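Local coordinates for protein cytochrome P450 monooxygenase (Rhodococcus sp. ECU0066, PDB 6KBH) that probably works as a self-sufficient monooxygenase, passing electrons from FMN through a 2Fe-2S cluster to a heme that activates oxygen, at residues V173-E178 against V439-D444; R166-G171 against A446-R451; R334-D339 against A351-V356. All blocks are in the same frame, centred on the assembly; numbering follows the deposited sequence.

Contact 1 (V173-E178 against V439-D444); sequences VDLVDE and VWVRWD
The carboxylate of D174 takes bonds at both oxygens: V439 N donates a hydrogen bond to OD1 at 2.8 Å, and D177 N donates to OD2, coming from above the carboxylate plane. H438 adds a weak bond to OD2. D174 is thus the N-cap of helix 175-180 and also holds V439, at the entry to strand 440-442. Its CG stands anti to the backbone N (chi1 172°), which sends the oxygens toward the helix start while CB is set over one face of the W440 ring, 3.4 Å from the centroid of its six-membered ring, a CH-pi contact.

Behind the carboxylate runs an antiparallel ladder. V173 and V441 form the hydrogen-bonded pair, with V441 N to V173 O at 3.1 Å, and D174 and W440 the non-hydrogen-bonded one; L175 N to V439 O, 3.0 Å, carries the link into the first helical turn. On the side away from W440, V173 CG1 lies alongside V441 CG2 at 3.5 Å and meets the edge of the W443 ring in plane. L175 crosses V441 at about a right angle, CG to CG2 3.6 Å.

With strand 418-419 beyond, this matches the small β3 sheet of the P450 fold, packed on helix 284-300. One acid therefore ends a helix and ties the residue leading into a strand, its charge probably eased by the backbone N-H groups it collects.

Contact 2 (R166-G171 against A446-R451); sequences RFIDTG and ARNPER
I168 lays its CD1 methyl beside two polar ends, 3.8 Å from E450 OE1 and 4.0 Å from N448 OD1. The contact joins two connecting pieces of the P450 fold: the loop 166-171, which leads from helix 153-164 into strand 172-174, and the turn 446-451, which follows strand 440-442 and runs into a weakly bonded helix. CG1 of I168 is anti to the backbone N (chi1 168°), and this carries the ethyl arm across to the turn.

The polar end of E450 is occupied by R413, whose NE makes a salt bridge with OE1, so the isoleucine meets a carboxylate already engaged with an arginine. Further along, N448 OD1 lies 3.9 Å from I168 O, a simple approach of two acceptors; that carbonyl also receives a weak bond from W443 NE1.

D169, on the exposed side, has its carboxylate nearly coplanar with the N448 amide, the planes 27° apart, but their OD1 oxygens merely come near each other, without a hydrogen bond between the groups. The same carboxylate stands almost perpendicular to the R451 guanidinium, 85° between planes. D169 OD1 stays 4.0 Å from R451 NE, too long for a salt bridge, and any attraction between the opposite charges is probably weak. Within its own segment, A446 O lies 3.9 Å above the guanidinium plane, shifted toward the rim of the group.

Contact 3 (R334-D339 against A351-V356); sequences RLVTAD and AKLLIV. With HEM (protoporphyrin IX containing Fe), chain C.
R334 and L353 face each other as a hydrogen-bonded antiparallel pair, with L353 N to R334 O at 2.7 Å and R334 N returning a more tilted bond to L353 O. One step on, V336 N reaches A351 O at 2.8 Å. In the P450 fold these two strands, 332-336 and 352-355, belong to the main β1 sheet beside the heme.

The two faces of the ladder differ. On the buried one, V336 pushes CG2 against L353 CG at 3.6 Å, and A351 CB closes in on the same methyl at 4.1 Å; F94 from the neighbouring edge strand, W76 and V87 fill in around this group. I355 continues the row, its CD1 lying 4.1 Å from R334 CG. The other face carries L335 and K352, both partly exposed, and is looser: their side chains meet only at 4.2 Å, L335 CD1 to K352 CG, although L335 CD1 also rests 3.6 Å from A351 O. The lysine runs out extended to a salt bridge with E101.

R334 starts on the buried face but leaves it. A bend at chi2 (-70°) turns the chain away from strand 352-355 toward the heme, where NH2 donates to propionate O1A nearly straight (172°), the acid group meeting the guanidinium at its edge and in its plane. R137, H133 and H391 also hydrogen-bond the heme. A leucine in place of R334 would probably cost O1A this straight guanidinium bond and its nearby positive charge, and leave the propionate freer to turn. The buried arginine probably offsets much of the propionate's charge, consistent with R334 linking this sheet to the heme electrostatically.

In the fold
Contacts 1 and 2 are neighbours, their centres 12 Å apart, and W443 connects them: its backbone N lies 2.9 Å from G171 O, a probable hydrogen bond, and its ring packs against I168 and N448. Strand 440-442 is followed within a few residues by the turn of contact 2, so the two make one continuous patch far from the annotated sites. Contact 3 stands apart, its centre 40 Å from that of contact 1 and 50 Å from that of contact 2, with nearest atoms about 22 and 31 Å away. It alone touches the heme, through R334, whose side chain is about 4 Å from that of the heme-binding H391.

Contact 1 (V173-E178 against V439-D444)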
loop_
_atom_site.group_PDB
_atom_site.type_symbol
_atom_site.label_atom_id
_atom_site.label_comp_id
_atom_site.label_asym_id
_atom_site.label_seq_id
_atom_site.Cartn_x
_atom_site.Cartn_y
_atom_site.Cartn_z
ATOM N N VAL A 173 -24.098 -0.641 20.922
ATOM C CA VAL A 173 -23.867 0.665 20.313
ATOM C C VAL A 173 -24.152 0.547 18.825
ATOM O O VAL A 173 -23.962 -0.514 18.227
ATOM C CB VAL A 173 -22.420 1.159 20.579
ATOM C CG1 VAL A 173 -21.415 0.121 20.139
ATOM C CG2 VAL A 173 -22.142 2.476 19.871
ATOM N N ASP A 174 -24.634 1.636 18.229
ATOM C CA ASP A 174 -24.529 1.820 16.788
ATOM C C ASP A 174 -23.175 2.450 16.516
ATOM O O ASP A 174 -22.960 3.629 16.814
ATOM C CB ASP A 174 -25.636 2.699 16.221
ATOM C CG ASP A 174 -25.398 3.039 14.761
ATOM O OD1 ASP A 174 -25.112 2.101 13.987
ATOM O OD2 ASP A 174 -25.485 4.228 14.389
ATOM N N LEU A 175 -22.262 1.661 15.955
ATOM C CA LEU A 175 -20.934 2.179 15.662
ATOM C C LEU A 175 -21.009 3.409 14.762
ATOM O O LEU A 175 -20.314 4.402 15.005
ATOM C CB LEU A 175 -20.083 1.077 15.031
ATOM C CG LEU A 175 -19.772 -0.174 15.860
ATOM C CD1 LEU A 175 -18.988 -1.196 15.050
ATOM C CD2 LEU A 175 -19.026 0.186 17.136
ATOM N N VAL A 176 -21.902 3.384 13.764
ATOM C CA VAL A 176 -21.967 4.455 12.766
ATOM C C VAL A 176 -22.198 5.805 13.437
ATOM O O VAL A 176 -21.358 6.708 13.362
ATOM C CB VAL A 176 -23.061 4.161 11.723
ATOM C CG1 VAL A 176 -23.222 5.343 10.771
ATOM C CG2 VAL A 176 -22.740 2.895 10.948
ATOM N N ASP A 177 -23.338 5.956 14.116
ATOM C CA ASP A 177 -23.727 7.271 14.619
ATOM C C ASP A 177 -22.813 7.738 15.743
ATOM O O ASP A 177 -22.457 8.921 15.808
ATOM C CB ASP A 177 -25.178 7.248 15.098
ATOM C CG ASP A 177 -26.166 7.415 13.965
ATOM O OD1 ASP A 177 -25.831 8.105 12.978
ATOM O OD2 ASP A 177 -27.277 6.859 14.067
ATOM N N GLU A 178 -22.430 6.835 16.642
ATOM C CA GLU A 178 -21.658 7.248 17.805
ATOM C C GLU A 178 -20.157 7.267 17.550
ATOM O O GLU A 178 -19.438 8.025 18.213
ATOM C CB GLU A 178 -21.972 6.341 19.000
ATOM C CG GLU A 178 -23.462 6.197 19.306
ATOM C CD GLU A 178 -24.158 7.529 19.560
ATOM O OE1 GLU A 178 -23.514 8.459 20.093
ATOM O OE2 GLU A 178 -25.358 7.644 19.228
ATOM N N VAL A 439 -24.696 0.219 11.931
ATOM C CA VAL A 439 -24.222 -1.120 12.246
ATOM C C VAL A 439 -24.370 -1.287 13.756
ATOM O O VAL A 439 -23.857 -0.473 14.534
ATOM C CB VAL A 439 -22.781 -1.369 11.743
ATOM C CG1 VAL A 439 -21.715 -0.906 12.709
ATOM C CG2 VAL A 439 -22.580 -2.832 11.393
ATOM N N TRP A 440 -25.167 -2.270 14.164
ATOM C CA TRP A 440 -25.522 -2.461 15.564
ATOM C C TRP A 440 -24.726 -3.640 16.104
ATOM O O TRP A 440 -24.794 -4.745 15.554
ATOM C CB TRP A 440 -27.024 -2.694 15.725
ATOM C CG TRP A 440 -27.861 -1.483 15.411
ATOM C CD1 TRP A 440 -28.563 -1.245 14.264
ATOM C CD2 TRP A 440 -28.082 -0.344 16.258
ATOM N NE1 TRP A 440 -29.204 -0.033 14.342
ATOM C CE2 TRP A 440 -28.927 0.540 15.555
ATOM C CE3 TRP A 440 -27.648 0.012 17.539
ATOM C CZ2 TRP A 440 -29.345 1.758 16.091
ATOM C CZ3 TRP A 440 -28.068 1.221 18.071
ATOM C CH2 TRP A 440 -28.905 2.079 17.346
ATOM N N VAL A 441 -23.975 -3.405 17.174
ATOM C CA VAL A 441 -23.039 -4.391 17.694
ATOM C C VAL A 441 -23.270 -4.574 19.186
ATOM O O VAL A 441 -23.490 -3.605 19.922
ATOM C CB VAL A 441 -21.576 -3.989 17.412
ATOM C CG1 VAL A 441 -21.312 -3.986 15.917
ATOM C CG2 VAL A 441 -21.278 -2.631 17.999
ATOM N N ARG A 442 -23.235 -5.827 19.621
ATOM C CA ARG A 442 -23.281 -6.198 21.025
ATOM C C ARG A 442 -21.913 -6.706 21.464
ATOM O O ARG A 442 -21.089 -7.121 20.645
ATOM C CB ARG A 442 -24.341 -7.278 21.272
ATOM C CG ARG A 442 -23.901 -8.631 20.753
ATOM C CD ARG A 442 -24.704 -9.804 21.290
ATOM N NE ARG A 442 -26.142 -9.612 21.180
ATOM C CZ ARG A 442 -26.950 -10.440 20.525
ATOM N NH1 ARG A 442 -26.453 -11.507 19.912
ATOM N NH2 ARG A 442 -28.251 -10.198 20.475
ATOM N N TRP A 443 -21.678 -6.659 22.772
ATOM C CA TRP A 443 -20.523 -7.311 23.379
ATOM C C TRP A 443 -20.785 -7.449 24.872
ATOM O O TRP A 443 -21.716 -6.851 25.417
ATOM C CB TRP A 443 -19.219 -6.548 23.115
ATOM C CG TRP A 443 -19.080 -5.275 23.888
ATOM C CD1 TRP A 443 -18.470 -5.104 25.097
ATOM C CD2 TRP A 443 -19.557 -3.988 23.494
ATOM N NE1 TRP A 443 -18.544 -3.787 25.482
ATOM C CE2 TRP A 443 -19.205 -3.081 24.512
ATOM C CE3 TRP A 443 -20.253 -3.514 22.380
ATOM C CZ2 TRP A 443 -19.529 -1.732 24.446
ATOM C CZ3 TRP A 443 -20.568 -2.180 22.319
ATOM C CH2 TRP A 443 -20.209 -1.302 23.342
ATOM N N ASP A 444 -19.949 -8.255 25.526
ATOM C CA ASP A 444 -20.056 -8.471 26.963
ATOM C C ASP A 444 -19.197 -7.440 27.686
ATOM O O ASP A 444 -17.961 -7.537 27.635
ATOM C CB ASP A 444 -19.616 -9.884 27.325
ATOM C CG ASP A 444 -19.969 -10.261 28.753
ATOM O OD1 ASP A 444 -20.414 -9.379 29.518
ATOM O OD2 ASP A 444 -19.803 -11.446 29.109
#

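Contact 2 (R166-G171 against A446-R451)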
loop_
_atom_site.group_PDB
_atom_site.type_symbol
_atom_site.label_atom_id
_atom_site.label_comp_id
_atom_site.label_asym_id
_atom_site.label_seq_id
_atom_site.Cartn_x
_atom_site.Cartn_y
_atom_site.Cartn_z
ATOM N N ARG A 166 -16.781 6.362 25.364
ATOM C CA ARG A 166 -18.083 6.823 25.835
ATOM C C ARG A 166 -19.079 5.674 25.890
ATOM O O ARG A 166 -19.907 5.603 26.806
ATOM C CB ARG A 166 -18.605 7.939 24.933
ATOM C CG ARG A 166 -17.603 9.042 24.686
ATOM C CD ARG A 166 -18.238 10.212 23.964
ATOM N NE ARG A 166 -17.232 11.172 23.522
ATOM C CZ ARG A 166 -17.510 12.362 23.004
ATOM N NH1 ARG A 166 -18.772 12.749 22.860
ATOM N NH2 ARG A 166 -16.526 13.168 22.631
ATOM N N PHE A 167 -19.006 4.762 24.921
ATOM C CA PHE A 167 -19.930 3.641 24.815
ATOM C C PHE A 167 -19.262 2.306 25.126
ATOM O O PHE A 167 -19.811 1.251 24.798
ATOM C CB PHE A 167 -20.577 3.640 23.424
ATOM C CG PHE A 167 -19.593 3.626 22.273
ATOM C CD1 PHE A 167 -18.647 2.620 22.136
ATOM C CD2 PHE A 167 -19.618 4.637 21.326
ATOM C CE1 PHE A 167 -17.752 2.623 21.075
ATOM C CE2 PHE A 167 -18.727 4.647 20.267
ATOM C CZ PHE A 167 -17.797 3.641 20.138
ATOM N N ILE A 168 -18.095 2.335 25.776
ATOM C CA ILE A 168 -17.298 1.126 25.984
ATOM C C ILE A 168 -17.999 0.143 26.914
ATOM O O ILE A 168 -17.864 -1.078 26.757
ATOM C CB ILE A 168 -15.915 1.514 26.531
ATOM C CG1 ILE A 168 -15.158 0.294 27.052
ATOM C CG2 ILE A 168 -16.067 2.474 27.676
ATOM C CD1 ILE A 168 -14.741 -0.647 25.991
ATOM N N ASP A 169 -18.745 0.640 27.894
ATOM C CA ASP A 169 -19.282 -0.198 28.953
ATOM C C ASP A 169 -20.735 -0.592 28.731
ATOM O O ASP A 169 -21.310 -1.285 29.576
ATOM C CB ASP A 169 -19.132 0.516 30.298
ATOM C CG ASP A 169 -17.681 0.652 30.724
ATOM O OD1 ASP A 169 -16.894 -0.278 30.450
ATOM O OD2 ASP A 169 -17.325 1.688 31.323
ATOM N N THR A 170 -21.342 -0.180 27.615
ATOM C CA THR A 170 -22.757 -0.459 27.392
ATOM C C THR A 170 -23.002 -1.878 26.893
ATOM O O THR A 170 -24.068 -2.445 27.158
ATOM C CB THR A 170 -23.340 0.539 26.390
ATOM O OG1 THR A 170 -22.753 0.322 25.101
ATOM C CG2 THR A 170 -23.062 1.967 26.833
ATOM N N GLY A 171 -22.044 -2.465 26.179
ATOM C CA GLY A 171 -22.281 -3.727 25.512
ATOM C C GLY A 171 -23.141 -3.627 24.276
ATOM O O GLY A 171 -23.542 -4.662 23.735
ATOM N N ALA A 446 -18.455 -6.696 30.957
ATOM C CA ALA A 446 -17.563 -7.143 32.024
ATOM C C ALA A 446 -16.320 -7.820 31.465
ATOM O O ALA A 446 -15.242 -7.740 32.067
ATOM C CB ALA A 446 -18.301 -8.090 32.970
ATOM N N ARG A 447 -16.449 -8.456 30.304
ATOM C CA ARG A 447 -15.437 -9.320 29.717
ATOM C C ARG A 447 -14.405 -8.570 28.878
ATOM O O ARG A 447 -13.535 -9.212 28.280
ATOM C CB ARG A 447 -16.132 -10.390 28.869
ATOM C CG ARG A 447 -15.267 -11.528 28.373
ATOM C CD ARG A 447 -16.145 -12.594 27.784
ATOM N NE ARG A 447 -16.832 -13.314 28.845
ATOM C CZ ARG A 447 -16.572 -14.574 29.170
ATOM N NH1 ARG A 447 -15.655 -15.254 28.497
ATOM N NH2 ARG A 447 -17.239 -15.160 30.155
ATOM N N ASN A 448 -14.477 -7.241 28.808
ATOM C CA ASN A 448 -13.451 -6.497 28.097
ATOM C C ASN A 448 -12.076 -6.921 28.609
ATOM O O ASN A 448 -11.841 -6.891 29.826
ATOM C CB ASN A 448 -13.606 -4.982 28.284
ATOM C CG ASN A 448 -14.988 -4.468 27.927
ATOM O OD1 ASN A 448 -15.536 -3.607 28.616
ATOM N ND2 ASN A 448 -15.553 -4.980 26.844
ATOM N N PRO A 449 -11.155 -7.331 27.733
ATOM C CA PRO A 449 -9.770 -7.531 28.187
ATOM C C PRO A 449 -9.186 -6.273 28.802
ATOM O O PRO A 449 -8.194 -6.350 29.539
ATOM C CB PRO A 449 -9.026 -7.922 26.902
ATOM C CG PRO A 449 -10.093 -8.341 25.933
ATOM C CD PRO A 449 -11.289 -7.506 26.277
ATOM N N GLU A 450 -9.812 -5.125 28.540
ATOM C CA GLU A 450 -9.261 -3.832 28.917
ATOM C C GLU A 450 -9.268 -3.624 30.428
ATOM O O GLU A 450 -8.295 -3.106 30.988
ATOM C CB GLU A 450 -10.062 -2.737 28.217
ATOM C CG GLU A 450 -9.641 -1.323 28.531
ATOM C CD GLU A 450 -10.753 -0.342 28.251
ATOM O OE1 GLU A 450 -11.093 -0.157 27.064
ATOM O OE2 GLU A 450 -11.293 0.232 29.218
ATOM N N ARG A 451 -10.351 -4.013 31.109
ATOM C CA ARG A 451 -10.481 -3.697 32.527
ATOM C C ARG A 451 -9.566 -4.534 33.408
ATOM O O ARG A 451 -9.314 -4.152 34.557
ATOM C CB ARG A 451 -11.929 -3.870 32.978
ATOM C CG ARG A 451 -12.715 -2.577 32.977
ATOM C CD ARG A 451 -14.031 -2.750 33.697
ATOM N NE ARG A 451 -15.121 -3.018 32.770
ATOM C CZ ARG A 451 -16.159 -3.796 33.049
ATOM N NH1 ARG A 451 -16.250 -4.395 34.229
ATOM N NH2 ARG A 451 -17.107 -3.973 32.144
#

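Contact 3 (R334-D339 against A351-V356)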
loop_
_atom_site.group_PDB
_atom_site.type_symbol
_atom_site.label_atom_id
_atom_site.label_comp_id
_atom_site.label_asym_id
_atom_site.label_seq_id
_atom_site.Cartn_x
_atom_site.Cartn_y
_atom_site.Cartn_z
ATOM N N ARG A 334 -17.480 9.831 -15.593
ATOM C CA ARG A 334 -16.634 10.551 -16.532
ATOM C C ARG A 334 -17.487 11.017 -17.703
ATOM O O ARG A 334 -18.517 10.416 -18.019
ATOM C CB ARG A 334 -15.470 9.681 -17.032
ATOM C CG ARG A 334 -14.361 9.476 -16.005
ATOM C CD ARG A 334 -13.579 10.762 -15.773
ATOM N NE ARG A 334 -12.454 10.569 -14.862
ATOM C CZ ARG A 334 -12.517 10.748 -13.546
ATOM N NH1 ARG A 334 -13.652 11.120 -12.974
ATOM N NH2 ARG A 334 -11.440 10.550 -12.799
ATOM N N LEU A 335 -17.053 12.101 -18.338
ATOM C CA LEU A 335 -17.752 12.688 -19.475
ATOM C C LEU A 335 -16.929 12.440 -20.732
ATOM O O LEU A 335 -15.799 12.927 -20.843
ATOM C CB LEU A 335 -17.978 14.185 -19.261
ATOM C CG LEU A 335 -18.512 15.003 -20.440
ATOM C CD1 LEU A 335 -19.886 14.511 -20.868
ATOM C CD2 LEU A 335 -18.556 16.482 -20.080
ATOM N N VAL A 336 -17.493 11.677 -21.671
ATOM C CA VAL A 336 -16.785 11.369 -22.907
ATOM C C VAL A 336 -16.657 12.637 -23.740
ATOM O O VAL A 336 -17.633 13.370 -23.939
ATOM C CB VAL A 336 -17.509 10.259 -23.682
ATOM C CG1 VAL A 336 -16.696 9.842 -24.890
ATOM C CG2 VAL A 336 -17.776 9.067 -22.776
ATOM N N THR A 337 -15.444 12.907 -24.227
ATOM C CA THR A 337 -15.156 14.146 -24.939
ATOM C C THR A 337 -15.086 13.976 -26.452
ATOM O O THR A 337 -15.073 14.982 -27.169
ATOM C CB THR A 337 -13.836 14.751 -24.443
ATOM O OG1 THR A 337 -12.740 13.950 -24.901
ATOM C CG2 THR A 337 -13.809 14.809 -22.921
ATOM N N ALA A 338 -15.039 12.745 -26.952
ATOM C CA ALA A 338 -14.993 12.510 -28.387
ATOM C C ALA A 338 -15.566 11.131 -28.678
ATOM O O ALA A 338 -15.603 10.259 -27.806
ATOM C CB ALA A 338 -13.564 12.634 -28.933
ATOM N N ASP A 339 -16.018 10.942 -29.916
ATOM C CA ASP A 339 -16.562 9.651 -30.322
ATOM C C ASP A 339 -15.508 8.564 -30.155
ATOM O O ASP A 339 -14.428 8.634 -30.750
ATOM C CB ASP A 339 -17.045 9.702 -31.771
ATOM C CG ASP A 339 -18.309 10.524 -31.940
ATOM O OD1 ASP A 339 -19.016 10.752 -30.936
ATOM O OD2 ASP A 339 -18.596 10.941 -33.082
ATOM N N ALA A 351 -21.472 11.690 -24.168
ATOM C CA ALA A 351 -21.981 10.613 -23.333
ATOM C C ALA A 351 -21.363 10.682 -21.942
ATOM O O ALA A 351 -20.201 11.057 -21.770
ATOM C CB ALA A 351 -21.684 9.256 -23.967
ATOM N N LYS A 352 -22.159 10.315 -20.946
ATOM C CA LYS A 352 -21.737 10.310 -19.554
ATOM C C LYS A 352 -21.528 8.869 -19.119
ATOM O O LYS A 352 -22.377 8.011 -19.378
ATOM C CB LYS A 352 -22.776 10.999 -18.666
ATOM C CG LYS A 352 -23.013 12.462 -19.017
ATOM C CD LYS A 352 -24.042 13.097 -18.092
ATOM C CE LYS A 352 -24.294 14.553 -18.443
ATOM N NZ LYS A 352 -25.280 15.178 -17.515
ATOM N N LEU A 353 -20.396 8.601 -18.478
ATOM C CA LEU A 353 -20.025 7.246 -18.101
ATOM C C LEU A 353 -20.316 6.993 -16.629
ATOM O O LEU A 353 -20.039 7.840 -15.775
ATOM C CB LEU A 353 -18.544 6.989 -18.387
ATOM C CG LEU A 353 -18.163 6.907 -19.868
ATOM C CD1 LEU A 353 -16.741 6.373 -20.038
ATOM C CD2 LEU A 353 -19.161 6.051 -20.639
ATOM N N LEU A 354 -20.891 5.830 -16.341
ATOM C CA LEU A 354 -20.975 5.304 -14.982
ATOM C C LEU A 354 -20.021 4.117 -14.907
ATOM O O LEU A 354 -20.353 3.014 -15.355
ATOM C CB LEU A 354 -22.395 4.893 -14.621
ATOM C CG LEU A 354 -22.529 4.571 -13.134
ATOM C CD1 LEU A 354 -22.269 5.824 -12.313
ATOM C CD2 LEU A 354 -23.892 3.987 -12.806
ATOM N N ILE A 355 -18.838 4.343 -14.347
ATOM C CA ILE A 355 -17.802 3.323 -14.271
ATOM C C ILE A 355 -17.872 2.693 -12.882
ATOM O O ILE A 355 -17.563 3.331 -11.871
ATOM C CB ILE A 355 -16.419 3.905 -14.597
ATOM C CG1 ILE A 355 -16.056 5.080 -13.681
ATOM C CG2 ILE A 355 -16.398 4.384 -16.043
ATOM C CD1 ILE A 355 -14.870 5.891 -14.166
ATOM N N VAL A 356 -18.297 1.434 -12.825
ATOM C CA VAL A 356 -18.688 0.803 -11.563
ATOM C C VAL A 356 -17.419 0.247 -10.926
ATOM O O VAL A 356 -16.991 -0.875 -11.209
ATOM C CB VAL A 356 -19.760 -0.266 -11.766
ATOM C CG1 VAL A 356 -20.251 -0.783 -10.427
ATOM C CG2 VAL A 356 -20.920 0.295 -12.579
HETATM C CHA HEM C . -10.648 12.067 -5.566
HETATM C CHB HEM C . -12.483 7.918 -3.361
HETATM C CHC HEM C . -11.009 9.724 1.390
HETATM C CHD HEM C . -9.198 13.822 -0.832
HETATM C C1A HEM C . -11.234 10.803 -5.117
HETATM C C2A HEM C . -11.769 10.023 -6.239
HETATM C C3A HEM C . -12.273 8.871 -5.631
HETATM C C4A HEM C . -11.999 9.067 -4.183
HETATM C CMA HEM C . -12.942 7.714 -6.306
HETATM C CAA HEM C . -11.762 10.346 -7.702
HETATM C CBA HEM C . -10.763 9.576 -8.508
HETATM C CGA HEM C . -10.503 9.969 -9.923
HETATM O O1A HEM C . -11.436 10.708 -10.335
HETATM O O2A HEM C . -9.422 9.450 -10.315
HETATM C C1B HEM C . -12.279 7.993 -1.881
HETATM C C2B HEM C . -12.699 6.909 -0.879
HETATM C C3B HEM C . -12.231 7.479 0.604
HETATM C C4B HEM C . -11.596 8.830 0.333
HETATM C CMB HEM C . -13.388 5.622 -1.185
HETATM C CAB HEM C . -12.408 6.830 1.934
HETATM C CBB HEM C . -11.934 5.427 2.098
HETATM C C1C HEM C . -10.424 10.998 0.882
HETATM C C2C HEM C . -9.908 11.761 1.988
HETATM C C3C HEM C . -9.405 12.901 1.403
HETATM C C4C HEM C . -9.667 12.706 -0.015
HETATM C CMC HEM C . -9.911 11.399 3.437
HETATM C CAC HEM C . -8.725 14.041 2.098
HETATM C CBC HEM C . -9.407 15.353 2.247
HETATM C C1D HEM C . -9.514 13.532 -2.236
HETATM C C2D HEM C . -9.065 14.628 -3.156
HETATM C C3D HEM C . -9.519 14.085 -4.647
HETATM C C4D HEM C . -10.157 12.756 -4.356
HETATM C CMD HEM C . -8.380 15.895 -2.780
HETATM C CAD HEM C . -9.316 14.763 -5.955
HETATM C CBD HEM C . -7.939 14.662 -6.525
HETATM C CGD HEM C . -7.787 14.937 -7.977
HETATM O O1D HEM C . -8.920 14.849 -8.508
HETATM O O2D HEM C . -6.584 15.164 -8.264
HETATM N NA HEM C . -11.367 10.240 -3.842
HETATM N NB HEM C . -11.558 9.106 -1.174
HETATM N NC HEM C . -10.287 11.561 -0.367
HETATM N ND HEM C . -10.165 12.298 -2.871
HETATM FE FE HEM C . -11.009 10.743 -1.987
#